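Local coordinates for protein putative aminooxidase (Propionibacterium acnes, PDB 2B9Y) that probably isomerises fatty acids, as an FAD-binding member of the flavin-containing amine oxidoreductase family, at residues I277-M282 and Y328-H333; L307-V312 and R345-D350; G29-T34 and T215-A220. All blocks are in the same frame, centred on the assembly; numbering follows the deposited sequence.

Interactions 1 and 2 are neighbours, their centres about 12 Å apart, on the side of the chain toward the end of the isoalloxazine that carries the flavin methyl groups. Strand 325-330 joins them: probable hydrogen bonds run from Met311 N to Tyr328 O (3.0 Å) and from Tyr328 N to Val312 O (3.1 Å), and both contacts touch the same butanediol molecule. Helix 341-354 of interaction 2 packs against this strand. Interaction 3 lies across the chain's centre, about 34 Å from interaction 1 and 42 Å from interaction 2 between centres, in the Rossmann-like dinucleotide-binding part; there the side chain of Leu216 comes within about 12 Å of FAD.

Interaction 1 of 3, residues I277-M282 and Y328-H333. With BU1 (1,4-butanediol), chain G; FAD (flavin-adenine dinucleotide), chain F.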
loop_
_atom_site.group_PDB
_atom_site.type_symbol
_atom_site.label_atom_id
_atom_site.label_comp_id
_atom_site.label_asym_id
_atom_site.label_seq_id
_atom_site.Cartn_x
_atom_site.Cartn_y
_atom_site.Cartn_z
ATOM N N ILE A 277 -5.809 -6.837 10.768
ATOM C CA ILE A 277 -4.840 -5.972 11.454
ATOM C C ILE A 277 -4.185 -5.006 10.448
ATOM O O ILE A 277 -4.243 -5.199 9.234
ATOM C CB ILE A 277 -3.785 -6.782 12.228
ATOM C CG1 ILE A 277 -3.127 -7.842 11.336
ATOM C CG2 ILE A 277 -4.449 -7.451 13.490
ATOM C CD1 ILE A 277 -1.991 -8.619 12.039
ATOM N N HIS A 278 -3.597 -3.938 10.969
ATOM C CA HIS A 278 -3.015 -2.918 10.115
ATOM C C HIS A 278 -1.813 -2.321 10.804
ATOM O O HIS A 278 -1.494 -2.674 11.943
ATOM C CB HIS A 278 -4.050 -1.837 9.760
ATOM C CG HIS A 278 -4.450 -0.996 10.927
ATOM N ND1 HIS A 278 -5.423 -1.384 11.825
ATOM C CD2 HIS A 278 -3.975 0.191 11.373
ATOM C CE1 HIS A 278 -5.531 -0.464 12.770
ATOM N NE2 HIS A 278 -4.658 0.497 12.524
ATOM N N GLN A 279 -1.132 -1.452 10.059
ATOM C CA GLN A 279 0.076 -0.758 10.476
ATOM C C GLN A 279 -0.238 0.706 10.750
ATOM O O GLN A 279 -1.102 1.307 10.123
ATOM C CB GLN A 279 1.146 -0.833 9.368
ATOM C CG GLN A 279 1.586 -2.231 8.988
ATOM C CD GLN A 279 2.265 -2.952 10.140
ATOM O OE1 GLN A 279 1.661 -3.805 10.746
ATOM N NE2 GLN A 279 3.508 -2.583 10.466
ATOM N N GLN A 280 0.504 1.264 11.693
ATOM C CA GLN A 280 0.510 2.680 11.977
ATOM C C GLN A 280 1.787 3.325 11.413
ATOM O O GLN A 280 2.805 3.383 12.099
ATOM C CB GLN A 280 0.409 2.890 13.480
ATOM C CG GLN A 280 -0.985 2.600 14.015
ATOM C CD GLN A 280 -1.028 2.532 15.524
ATOM O OE1 GLN A 280 -1.164 3.538 16.208
ATOM N NE2 GLN A 280 -0.949 1.336 16.046
ATOM N N TYR A 281 1.688 3.824 10.174
ATOM C CA TYR A 281 2.836 4.325 9.411
ATOM C C TYR A 281 2.772 5.846 9.416
ATOM O O TYR A 281 1.806 6.437 8.927
ATOM C CB TYR A 281 2.775 3.757 7.986
ATOM C CG TYR A 281 4.018 3.890 7.121
ATOM C CD1 TYR A 281 5.302 3.864 7.661
ATOM C CD2 TYR A 281 3.898 3.992 5.736
ATOM C CE1 TYR A 281 6.446 3.959 6.834
ATOM C CE2 TYR A 281 5.027 4.071 4.913
ATOM C CZ TYR A 281 6.292 4.058 5.474
ATOM O OH TYR A 281 7.387 4.139 4.662
ATOM N N MET A 282 3.785 6.471 10.007
ATOM C CA MET A 282 3.777 7.906 10.222
ATOM C C MET A 282 4.812 8.605 9.350
ATOM O O MET A 282 5.986 8.242 9.324
ATOM C CB MET A 282 4.027 8.236 11.689
ATOM C CG MET A 282 3.601 9.650 12.043
ATOM S SD MET A 282 3.683 10.007 13.803
ATOM C CE MET A 282 5.416 10.378 14.052
ATOM N N TYR A 328 9.974 8.549 7.557
ATOM C CA TYR A 328 9.054 7.400 7.613
ATOM C C TYR A 328 9.418 6.520 8.817
ATOM O O TYR A 328 10.579 6.136 8.988
ATOM C CB TYR A 328 9.153 6.567 6.317
ATOM C CG TYR A 328 8.854 7.383 5.125
ATOM C CD1 TYR A 328 7.578 7.434 4.611
ATOM C CD2 TYR A 328 9.848 8.174 4.530
ATOM C CE1 TYR A 328 7.287 8.241 3.516
ATOM C CE2 TYR A 328 9.568 8.969 3.464
ATOM C CZ TYR A 328 8.304 9.005 2.949
ATOM O OH TYR A 328 8.034 9.796 1.869
ATOM N N LEU A 329 8.416 6.220 9.633
ATOM C CA LEU A 329 8.593 5.392 10.821
ATOM C C LEU A 329 7.321 4.594 11.119
ATOM O O LEU A 329 6.216 5.007 10.765
ATOM C CB LEU A 329 9.013 6.254 12.011
ATOM C CG LEU A 329 7.964 7.217 12.588
ATOM C CD1 LEU A 329 7.034 6.537 13.640
ATOM C CD2 LEU A 329 8.684 8.442 13.204
ATOM N N LEU A 330 7.500 3.441 11.769
ATOM C CA LEU A 330 6.369 2.598 12.221
ATOM C C LEU A 330 6.147 2.730 13.733
ATOM O O LEU A 330 7.107 2.844 14.502
ATOM C CB LEU A 330 6.581 1.132 11.837
ATOM C CG LEU A 330 6.227 0.753 10.400
ATOM C CD1 LEU A 330 6.795 -0.646 9.984
ATOM C CD2 LEU A 330 4.695 0.817 10.220
ATOM N N ARG A 331 4.874 2.708 14.130
ATOM C CA ARG A 331 4.445 2.933 15.525
ATOM C C ARG A 331 3.928 1.667 16.205
ATOM O O ARG A 331 3.650 1.678 17.392
ATOM C CB ARG A 331 3.339 4.007 15.572
ATOM C CG ARG A 331 3.796 5.425 15.089
ATOM C CD ARG A 331 2.687 6.476 15.171
ATOM N NE ARG A 331 2.023 6.396 16.472
ATOM C CZ ARG A 331 0.762 6.731 16.719
ATOM N NH1 ARG A 331 -0.019 7.219 15.763
ATOM N NH2 ARG A 331 0.290 6.595 17.950
ATOM N N ASN A 332 3.819 0.578 15.460
ATOM C CA ASN A 332 3.310 -0.656 16.001
ATOM C C ASN A 332 4.072 -1.915 15.563
ATOM O O ASN A 332 4.742 -1.969 14.521
ATOM C CB ASN A 332 1.831 -0.815 15.639
ATOM C CG ASN A 332 1.621 -1.117 14.168
ATOM O OD1 ASN A 332 1.883 -0.283 13.310
ATOM N ND2 ASN A 332 1.149 -2.331 13.871
ATOM N N HIS A 333 3.923 -2.933 16.387
ATOM C CA HIS A 333 4.449 -4.263 16.134
ATOM C C HIS A 333 3.655 -5.210 17.051
ATOM O O HIS A 333 3.401 -4.866 18.216
ATOM C CB HIS A 333 5.952 -4.342 16.454
ATOM C CG HIS A 333 6.591 -5.624 16.015
ATOM N ND1 HIS A 333 6.439 -6.807 16.706
ATOM C CD2 HIS A 333 7.364 -5.913 14.945
ATOM C CE1 HIS A 333 7.087 -7.770 16.078
ATOM N NE2 HIS A 333 7.659 -7.251 15.006
HETATM C C1 BU1 G . 12.758 6.315 -0.610
HETATM C C2 BU1 G . 11.549 6.784 0.213
HETATM C C3 BU1 G . 10.755 5.557 0.663
HETATM C C4 BU1 G . 9.582 5.879 1.597
HETATM O O5 BU1 G . 13.477 7.329 -1.339
HETATM O O6 BU1 G . 8.406 5.056 1.352
HETATM P PA FAD F . -6.662 4.227 -0.104
HETATM O O1A FAD F . -5.588 4.896 -0.926
HETATM O O2A FAD F . -6.492 4.287 1.394
HETATM O O5B FAD F . -8.047 4.949 -0.497
HETATM C C5B FAD F . -9.189 4.732 0.298
HETATM C C4B FAD F . -10.216 5.805 -0.021
HETATM O O4B FAD F . -11.443 5.523 0.620
HETATM C C3B FAD F . -9.777 7.192 0.443
HETATM O O3B FAD F . -10.059 8.146 -0.559
HETATM C C2B FAD F . -10.601 7.444 1.684
HETATM O O2B FAD F . -10.824 8.818 1.891
HETATM C C1B FAD F . -11.867 6.680 1.318
HETATM N N9A FAD F . -12.706 6.282 2.452
HETATM C C8A FAD F . -12.309 5.729 3.637
HETATM N N7A FAD F . -13.398 5.498 4.400
HETATM C C5A FAD F . -14.495 5.902 3.726
HETATM C C6A FAD F . -15.848 5.904 4.034
HETATM N N6A FAD F . -16.308 5.488 5.220
HETATM N N1A FAD F . -16.728 6.394 3.097
HETATM C C2A FAD F . -16.291 6.871 1.883
HETATM N N3A FAD F . -14.958 6.877 1.569
HETATM C C4A FAD F . -14.069 6.397 2.485
HETATM N N1 FAD F . 2.025 2.214 -2.927
HETATM C C2 FAD F . 2.838 1.903 -3.989
HETATM O O2 FAD F . 2.412 1.226 -4.920
HETATM N N3 FAD F . 4.142 2.349 -4.001
HETATM C C4 FAD F . 4.637 3.114 -2.957
HETATM O O4 FAD F . 5.769 3.648 -3.046
HETATM C C4X FAD F . 3.833 3.425 -1.873
HETATM N N5 FAD F . 4.335 4.122 -0.796
HETATM C C5X FAD F . 3.482 4.558 0.166
HETATM C C6 FAD F . 3.987 5.390 1.142
HETATM C C7 FAD F . 3.143 5.930 2.080
HETATM C C7M FAD F . 3.736 6.831 3.108
HETATM C C8 FAD F . 1.779 5.635 2.028
HETATM C C8M FAD F . 0.806 6.256 2.998
HETATM C C9 FAD F . 1.277 4.785 1.043
HETATM C C9A FAD F . 2.124 4.229 0.097
HETATM N N10 FAD F . 1.687 3.316 -0.868
HETATM C C10 FAD F . 2.516 2.975 -1.886
HETATM C "C1'" FAD F . 0.426 2.506 -0.769
HETATM C "C2'" FAD F . -0.651 3.033 -1.743
HETATM O "O2'" FAD F . -0.748 4.451 -1.719
HETATM C "C3'" FAD F . -2.014 2.445 -1.361
HETATM O "O3'" FAD F . -1.875 1.051 -1.258
HETATM C "C4'" FAD F . -3.121 2.779 -2.358
HETATM O "O4'" FAD F . -3.472 4.142 -2.320
HETATM C "C5'" FAD F . -4.332 1.960 -1.989
HETATM O "O5'" FAD F . -5.465 2.402 -2.705
HETATM P P FAD F . -6.899 2.095 -2.038
HETATM O O1P FAD F . -7.982 2.704 -2.912
HETATM O O2P FAD F . -7.010 0.602 -1.917
HETATM O O3P FAD F . -6.802 2.673 -0.527
HETATM O O HOH W 1 5.150 -3.729 12.544
#
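Tyr281 and Met282 pair with Leu330 and Leu329 where the antiparallel strands 277-288 and 325-330 run side by side in the mixed sheet beyond the flavin. Met282 and Leu329 form a hydrogen-bonded pair, with Met282 N to Leu329 O at 2.9 Å and Leu329 N to Met282 O at 3.2 Å; Tyr281 and Leu330 form the non-hydrogen-bonded pair that follows. The second strand ends at Leu330; Arg331 N, already in the loop, still donates to Gln280 O, and then a side chain takes over. Asn332 CG sits between its own backbone N and carbonyl carbon (chi1 71°), which turns the amide toward the neighbouring strand, to Gln280 N. There Asn332 OD1 accepts Gln280 N at 2.6 Å in a nearly straight bond (171°), although the donor stands 41° out of the carbonyl plane. The other end of the amide, ND2, makes a weak bond of 3.5 Å to Gln279 OE1, while a water bridges Gln279 NE2 and Asn332 O. Gln280 OE1 lies over one face of the Arg331 guanidinium, 3.8 Å from Arg331 CZ; NE of the same group binds Lys339 O and NH1 binds Thr367 OG1.

The two faces of this part of the sheet serve different neighbours. Met282 and Leu329 point the same way, toward helix 341-354, with Met282 CE 3.9 Å from Leu329 CD2. On the face of Tyr281 and Leu330, the Tyr281 ring heads for the cofactor, its CE2 lying 3.5 Å from FAD C7M. Its hydroxyl, bonded to Ala167 O, approaches Tyr328 CD1 at 3.3 Å. Tyr328 meets the same flavin methyl with its ring edge, and carbon C4 of the butanediol rests over the centre of one of its faces.

Interaction 2 of 3, residues L307-V312 and R345-D350; sequences LGHVMV and RQMVLD. With BU1 (1,4-butanediol), chain G.
Met347 reaches from helix 341-354 across the imidazole of His309, the two side chains crossing at about a right angle. The sulfur is nearly central: Met347 SD stands 3.5 Å from the centroid of the His309 ring and only 7° off its normal, a Met-aromatic contact over the face. Met347 CG, less centred, adds a CH-pi contact to the same face. The chain bends at the CG-SD bond (chi3 -72°), which carries the methyl off the ring to the backbone, where Met347 CE lies 3.3 Å from Gly308 O. Past His309, Val310 CG2 drops onto the helix, 3.7 Å from Val348 CA and 4.1 Å from Val348 CG2. Val348 also packs on Thr327 and Leu329 of strand 325-330, so the helix touches both the loop and the sheet.

No hydrogen bond crosses between the two segments; the polar link is Asp351, one residue further along the helix, whose OD2 binds both His309 ND1 and Val310 N. That carboxylate probably fixes the ring's rotation under the sulfur. Together with a sulfate about 3 Å from the His309 side chain, itself probably from the crystallisation liquor, it would probably favour a protonated imidazole.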
loop_
_atom_site.group_PDB
_atom_site.type_symbol
_atom_site.label_atom_id
_atom_site.label_comp_id
_atom_site.label_asym_id
_atom_site.label_seq_id
_atom_site.Cartn_x
_atom_site.Cartn_y
_atom_site.Cartn_z
ATOM N N LEU A 307 11.640 0.032 16.964
ATOM C CA LEU A 307 10.323 0.485 16.555
ATOM C C LEU A 307 10.163 1.958 16.848
ATOM O O LEU A 307 10.483 2.407 17.948
ATOM C CB LEU A 307 9.236 -0.282 17.309
ATOM C CG LEU A 307 7.795 -0.003 16.911
ATOM C CD1 LEU A 307 7.608 -0.395 15.447
ATOM C CD2 LEU A 307 6.831 -0.714 17.858
ATOM N N GLY A 308 9.684 2.711 15.855
ATOM C CA GLY A 308 9.390 4.136 16.033
ATOM C C GLY A 308 10.487 5.081 15.567
ATOM O O GLY A 308 10.251 6.278 15.431
ATOM N N HIS A 309 11.683 4.537 15.340
ATOM C CA HIS A 309 12.790 5.277 14.776
ATOM C C HIS A 309 12.634 5.465 13.274
ATOM O O HIS A 309 11.972 4.684 12.601
ATOM C CB HIS A 309 14.090 4.540 15.056
ATOM C CG HIS A 309 14.608 4.765 16.433
ATOM N ND1 HIS A 309 15.251 5.930 16.794
ATOM C CD2 HIS A 309 14.554 3.996 17.549
ATOM C CE1 HIS A 309 15.583 5.862 18.071
ATOM N NE2 HIS A 309 15.168 4.702 18.554
ATOM N N VAL A 310 13.294 6.492 12.749
ATOM C CA VAL A 310 13.279 6.781 11.318
ATOM C C VAL A 310 14.014 5.662 10.567
ATOM O O VAL A 310 15.181 5.344 10.853
ATOM C CB VAL A 310 13.904 8.175 11.027
ATOM C CG1 VAL A 310 14.062 8.398 9.519
ATOM C CG2 VAL A 310 13.034 9.327 11.704
ATOM N N MET A 311 13.303 5.063 9.614
ATOM C CA MET A 311 13.814 3.939 8.848
ATOM C C MET A 311 14.331 4.353 7.466
ATOM O O MET A 311 15.169 3.666 6.861
ATOM C CB MET A 311 12.706 2.905 8.681
ATOM C CG MET A 311 12.135 2.374 9.988
ATOM S SD MET A 311 10.957 1.060 9.657
ATOM C CE MET A 311 9.584 1.976 8.931
ATOM N N VAL A 312 13.828 5.485 6.984
ATOM C CA VAL A 312 14.162 6.007 5.670
ATOM C C VAL A 312 13.697 7.481 5.656
ATOM O O VAL A 312 12.741 7.835 6.351
ATOM C CB VAL A 312 13.460 5.171 4.520
ATOM C CG1 VAL A 312 11.962 5.039 4.767
ATOM C CG2 VAL A 312 13.725 5.740 3.109
ATOM N N ARG A 345 7.464 11.556 17.113
ATOM C CA ARG A 345 7.830 12.887 16.623
ATOM C C ARG A 345 9.192 13.281 17.186
ATOM O O ARG A 345 10.060 13.775 16.452
ATOM C CB ARG A 345 6.754 13.956 16.943
ATOM C CG ARG A 345 6.897 15.262 16.120
ATOM C CD ARG A 345 5.842 16.342 16.433
ATOM N NE ARG A 345 4.569 16.118 15.727
ATOM C CZ ARG A 345 3.489 16.898 15.821
ATOM N NH1 ARG A 345 3.491 17.978 16.595
ATOM N NH2 ARG A 345 2.382 16.583 15.153
ATOM N N GLN A 346 9.413 13.015 18.466
ATOM C CA GLN A 346 10.700 13.331 19.050
ATOM C C GLN A 346 11.827 12.511 18.400
ATOM O O GLN A 346 12.923 13.033 18.191
ATOM C CB GLN A 346 10.668 13.158 20.572
ATOM C CG GLN A 346 11.874 13.740 21.328
ATOM C CD GLN A 346 12.123 15.198 20.986
ATOM O OE1 GLN A 346 11.223 16.020 21.089
ATOM N NE2 GLN A 346 13.339 15.521 20.554
ATOM N N MET A 347 11.556 11.245 18.070
ATOM C CA MET A 347 12.558 10.423 17.366
ATOM C C MET A 347 12.904 10.936 15.969
ATOM O O MET A 347 14.057 10.857 15.555
ATOM C CB MET A 347 12.176 8.941 17.328
ATOM C CG MET A 347 12.459 8.259 18.675
ATOM S SD MET A 347 12.106 6.494 18.755
ATOM C CE MET A 347 10.309 6.473 18.761
ATOM N N VAL A 348 11.916 11.488 15.272
ATOM C CA VAL A 348 12.168 12.140 13.995
ATOM C C VAL A 348 13.220 13.215 14.158
ATOM O O VAL A 348 14.192 13.254 13.414
ATOM C CB VAL A 348 10.886 12.742 13.388
ATOM C CG1 VAL A 348 11.215 13.660 12.173
ATOM C CG2 VAL A 348 9.926 11.616 13.008
ATOM N N LEU A 349 13.015 14.079 15.143
ATOM C CA LEU A 349 13.952 15.163 15.442
ATOM C C LEU A 349 15.336 14.638 15.796
ATOM O O LEU A 349 16.310 15.076 15.211
ATOM C CB LEU A 349 13.423 16.070 16.567
ATOM C CG LEU A 349 12.083 16.768 16.300
ATOM C CD1 LEU A 349 11.639 17.662 17.500
ATOM C CD2 LEU A 349 12.120 17.570 14.975
ATOM N N ASP A 350 15.419 13.682 16.722
ATOM C CA ASP A 350 16.721 13.181 17.202
ATOM C C ASP A 350 17.449 12.364 16.148
ATOM O O ASP A 350 18.663 12.444 16.016
ATOM C CB ASP A 350 16.555 12.320 18.462
ATOM C CG ASP A 350 15.873 13.061 19.599
ATOM O OD1 ASP A 350 16.047 14.284 19.688
ATOM O OD2 ASP A 350 15.121 12.427 20.369
HETATM C C1 BU1 G . 12.758 6.315 -0.610
HETATM C C2 BU1 G . 11.549 6.784 0.213
HETATM C C3 BU1 G . 10.755 5.557 0.663
HETATM C C4 BU1 G . 9.582 5.879 1.597
HETATM O O5 BU1 G . 13.477 7.329 -1.339
HETATM O O6 BU1 G . 8.406 5.056 1.352
#

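Interaction 3 of 3, residues G29-T34 and T215-A220; sequences GFHDYT and TLEHPA. With BU1 (1,4-butanediol), chain K.
His218 lays the edge of its imidazole against the face of the Tyr33 ring, a T-shaped pair with centroids 5.0 Å apart and planes at 79°. His218 CD2 is the atom over the phenol, off centre toward the rim. The same two residues are also tied through the backbone, since His218 N donates to Tyr33 OH at 3.1 Å, fairly straight at 162°. Next to CD2 in the ring, His218 NE2 gives His31 O a short but strongly bent, weak bond of 2.6 Å (125°). Beside it the Glu217 carboxylate lies nearly coplanar with the His31 ring and meets its edge, with OE1 3.0 Å from His31 CD2.

Behind this shell stands Glu26 of helix 16-27. Its OE1 binds both Tyr33 OH and Glu217 N, linking the phenol to the loop 215-220. Tyr33 lies on strand 33-36, an edge strand of the parallel sheet, and its ring packs on Ile9 and Ile11 of the adjoining strand. Strand 9-12, helix 16-27 and strand 33-36 form the beta-alpha-beta unit of a Rossmann-type fold, in which Gly29 closes the helix with a Schellman motif. Leu216 fills in against Leu19 and Met23 of that helix, and further along the loop Ala220 O touches a butanediol, 3.3 Å from its C3.

With its oxygen taking the His218 amide, the Tyr33 hydroxyl probably gives its proton to Glu26. The approach of Glu217 OE1 to His31 CD2 is close for a carbon, so a ring flipped by 180°, with ND1 toward the carboxylate, is possible.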
loop_
_atom_site.group_PDB
_atom_site.type_symbol
_atom_site.label_atom_id
_atom_site.label_comp_id
_atom_site.label_asym_id
_atom_site.label_seq_id
_atom_site.Cartn_x
_atom_site.Cartn_y
_atom_site.Cartn_z
ATOM N N GLY A 29 -18.757 -1.579 -19.955
ATOM C CA GLY A 29 -20.132 -1.225 -20.320
ATOM C C GLY A 29 -21.080 -1.073 -19.147
ATOM O O GLY A 29 -22.293 -1.099 -19.314
ATOM N N PHE A 30 -20.532 -0.889 -17.958
ATOM C CA PHE A 30 -21.333 -0.626 -16.779
ATOM C C PHE A 30 -21.259 0.862 -16.490
ATOM O O PHE A 30 -20.279 1.341 -15.884
ATOM C CB PHE A 30 -20.827 -1.439 -15.599
ATOM C CG PHE A 30 -20.939 -2.921 -15.795
ATOM C CD1 PHE A 30 -22.005 -3.625 -15.254
ATOM C CD2 PHE A 30 -19.991 -3.614 -16.519
ATOM C CE1 PHE A 30 -22.104 -4.976 -15.429
ATOM C CE2 PHE A 30 -20.090 -4.982 -16.693
ATOM C CZ PHE A 30 -21.143 -5.651 -16.157
ATOM N N HIS A 31 -22.294 1.585 -16.921
ATOM C CA HIS A 31 -22.271 3.043 -16.952
ATOM C C HIS A 31 -22.962 3.684 -15.777
ATOM O O HIS A 31 -22.782 4.883 -15.563
ATOM C CB HIS A 31 -22.902 3.565 -18.245
ATOM C CG HIS A 31 -22.101 3.232 -19.454
ATOM N ND1 HIS A 31 -22.407 2.173 -20.275
ATOM C CD2 HIS A 31 -20.975 3.783 -19.951
ATOM C CE1 HIS A 31 -21.505 2.093 -21.236
ATOM N NE2 HIS A 31 -20.625 3.062 -21.061
ATOM N N ASP A 32 -23.731 2.915 -15.013
ATOM C CA ASP A 32 -24.480 3.483 -13.904
ATOM C C ASP A 32 -23.792 3.230 -12.551
ATOM O O ASP A 32 -24.410 2.796 -11.567
ATOM C CB ASP A 32 -25.928 2.977 -13.929
ATOM C CG ASP A 32 -26.864 3.802 -13.039
ATOM O OD1 ASP A 32 -26.374 4.672 -12.277
ATOM O OD2 ASP A 32 -28.097 3.572 -13.093
ATOM N N TYR A 33 -22.511 3.576 -12.486
ATOM C CA TYR A 33 -21.758 3.477 -11.235
ATOM C C TYR A 33 -21.654 4.871 -10.595
ATOM O O TYR A 33 -21.717 5.898 -11.292
ATOM C CB TYR A 33 -20.358 2.874 -11.476
ATOM C CG TYR A 33 -19.490 3.771 -12.319
ATOM C CD1 TYR A 33 -18.723 4.778 -11.730
ATOM C CD2 TYR A 33 -19.483 3.662 -13.696
ATOM C CE1 TYR A 33 -17.953 5.643 -12.492
ATOM C CE2 TYR A 33 -18.710 4.523 -14.472
ATOM C CZ TYR A 33 -17.942 5.514 -13.853
ATOM O OH TYR A 33 -17.181 6.369 -14.595
ATOM N N THR A 34 -21.504 4.882 -9.274
ATOM C CA THR A 34 -21.275 6.096 -8.507
ATOM C C THR A 34 -20.171 5.802 -7.501
ATOM O O THR A 34 -20.220 4.786 -6.807
ATOM C CB THR A 34 -22.549 6.555 -7.750
ATOM O OG1 THR A 34 -23.622 6.679 -8.676
ATOM C CG2 THR A 34 -22.345 7.899 -7.085
ATOM N N THR A 215 -11.418 11.845 -16.128
ATOM C CA THR A 215 -11.763 11.095 -17.329
ATOM C C THR A 215 -12.969 10.177 -17.124
ATOM O O THR A 215 -13.533 9.657 -18.100
ATOM C CB THR A 215 -10.620 10.154 -17.807
ATOM O OG1 THR A 215 -10.486 9.077 -16.863
ATOM C CG2 THR A 215 -9.298 10.904 -17.979
ATOM N N LEU A 216 -13.326 9.908 -15.877
ATOM C CA LEU A 216 -14.450 9.009 -15.640
ATOM C C LEU A 216 -15.723 9.690 -16.084
ATOM O O LEU A 216 -15.863 10.925 -16.023
ATOM C CB LEU A 216 -14.574 8.613 -14.185
ATOM C CG LEU A 216 -13.515 7.692 -13.567
ATOM C CD1 LEU A 216 -13.901 7.445 -12.147
ATOM C CD2 LEU A 216 -13.297 6.370 -14.367
ATOM N N GLU A 217 -16.632 8.871 -16.577
ATOM C CA GLU A 217 -17.949 9.299 -16.954
ATOM C C GLU A 217 -18.686 9.804 -15.728
ATOM O O GLU A 217 -19.472 10.738 -15.802
ATOM C CB GLU A 217 -18.641 8.088 -17.523
ATOM C CG GLU A 217 -19.884 8.302 -18.257
ATOM C CD GLU A 217 -20.323 6.986 -18.898
ATOM O OE1 GLU A 217 -19.615 6.467 -19.829
ATOM O OE2 GLU A 217 -21.371 6.491 -18.448
ATOM N N HIS A 218 -18.414 9.204 -14.580
ATOM C CA HIS A 218 -18.960 9.712 -13.338
ATOM C C HIS A 218 -17.830 9.956 -12.367
ATOM O O HIS A 218 -17.480 9.075 -11.592
ATOM C CB HIS A 218 -19.976 8.747 -12.750
ATOM C CG HIS A 218 -21.067 8.381 -13.700
ATOM N ND1 HIS A 218 -22.056 9.265 -14.069
ATOM C CD2 HIS A 218 -21.299 7.244 -14.394
ATOM C CE1 HIS A 218 -22.856 8.688 -14.945
ATOM N NE2 HIS A 218 -22.414 7.461 -15.165
ATOM N N PRO A 219 -17.237 11.166 -12.402
ATOM C CA PRO A 219 -16.222 11.468 -11.397
ATOM C C PRO A 219 -16.805 11.298 -10.004
ATOM O O PRO A 219 -18.012 11.453 -9.816
ATOM C CB PRO A 219 -15.858 12.921 -11.691
ATOM C CG PRO A 219 -16.143 13.078 -13.163
ATOM C CD PRO A 219 -17.422 12.285 -13.346
ATOM N N ALA A 220 -15.953 10.976 -9.036
ATOM C CA ALA A 220 -16.391 10.720 -7.676
ATOM C C ALA A 220 -17.253 11.822 -7.050
ATOM O O ALA A 220 -16.998 13.023 -7.213
ATOM C CB ALA A 220 -15.161 10.462 -6.782
HETATM C C1 BU1 K . -18.389 15.315 -9.523
HETATM C C2 BU1 K . -18.409 15.968 -8.143
HETATM C C3 BU1 K . -19.433 15.282 -7.259
HETATM C C4 BU1 K . -19.673 15.896 -5.864
HETATM O O5 BU1 K . -19.685 15.077 -10.121
HETATM O O6 BU1 K . -18.485 16.370 -5.247
#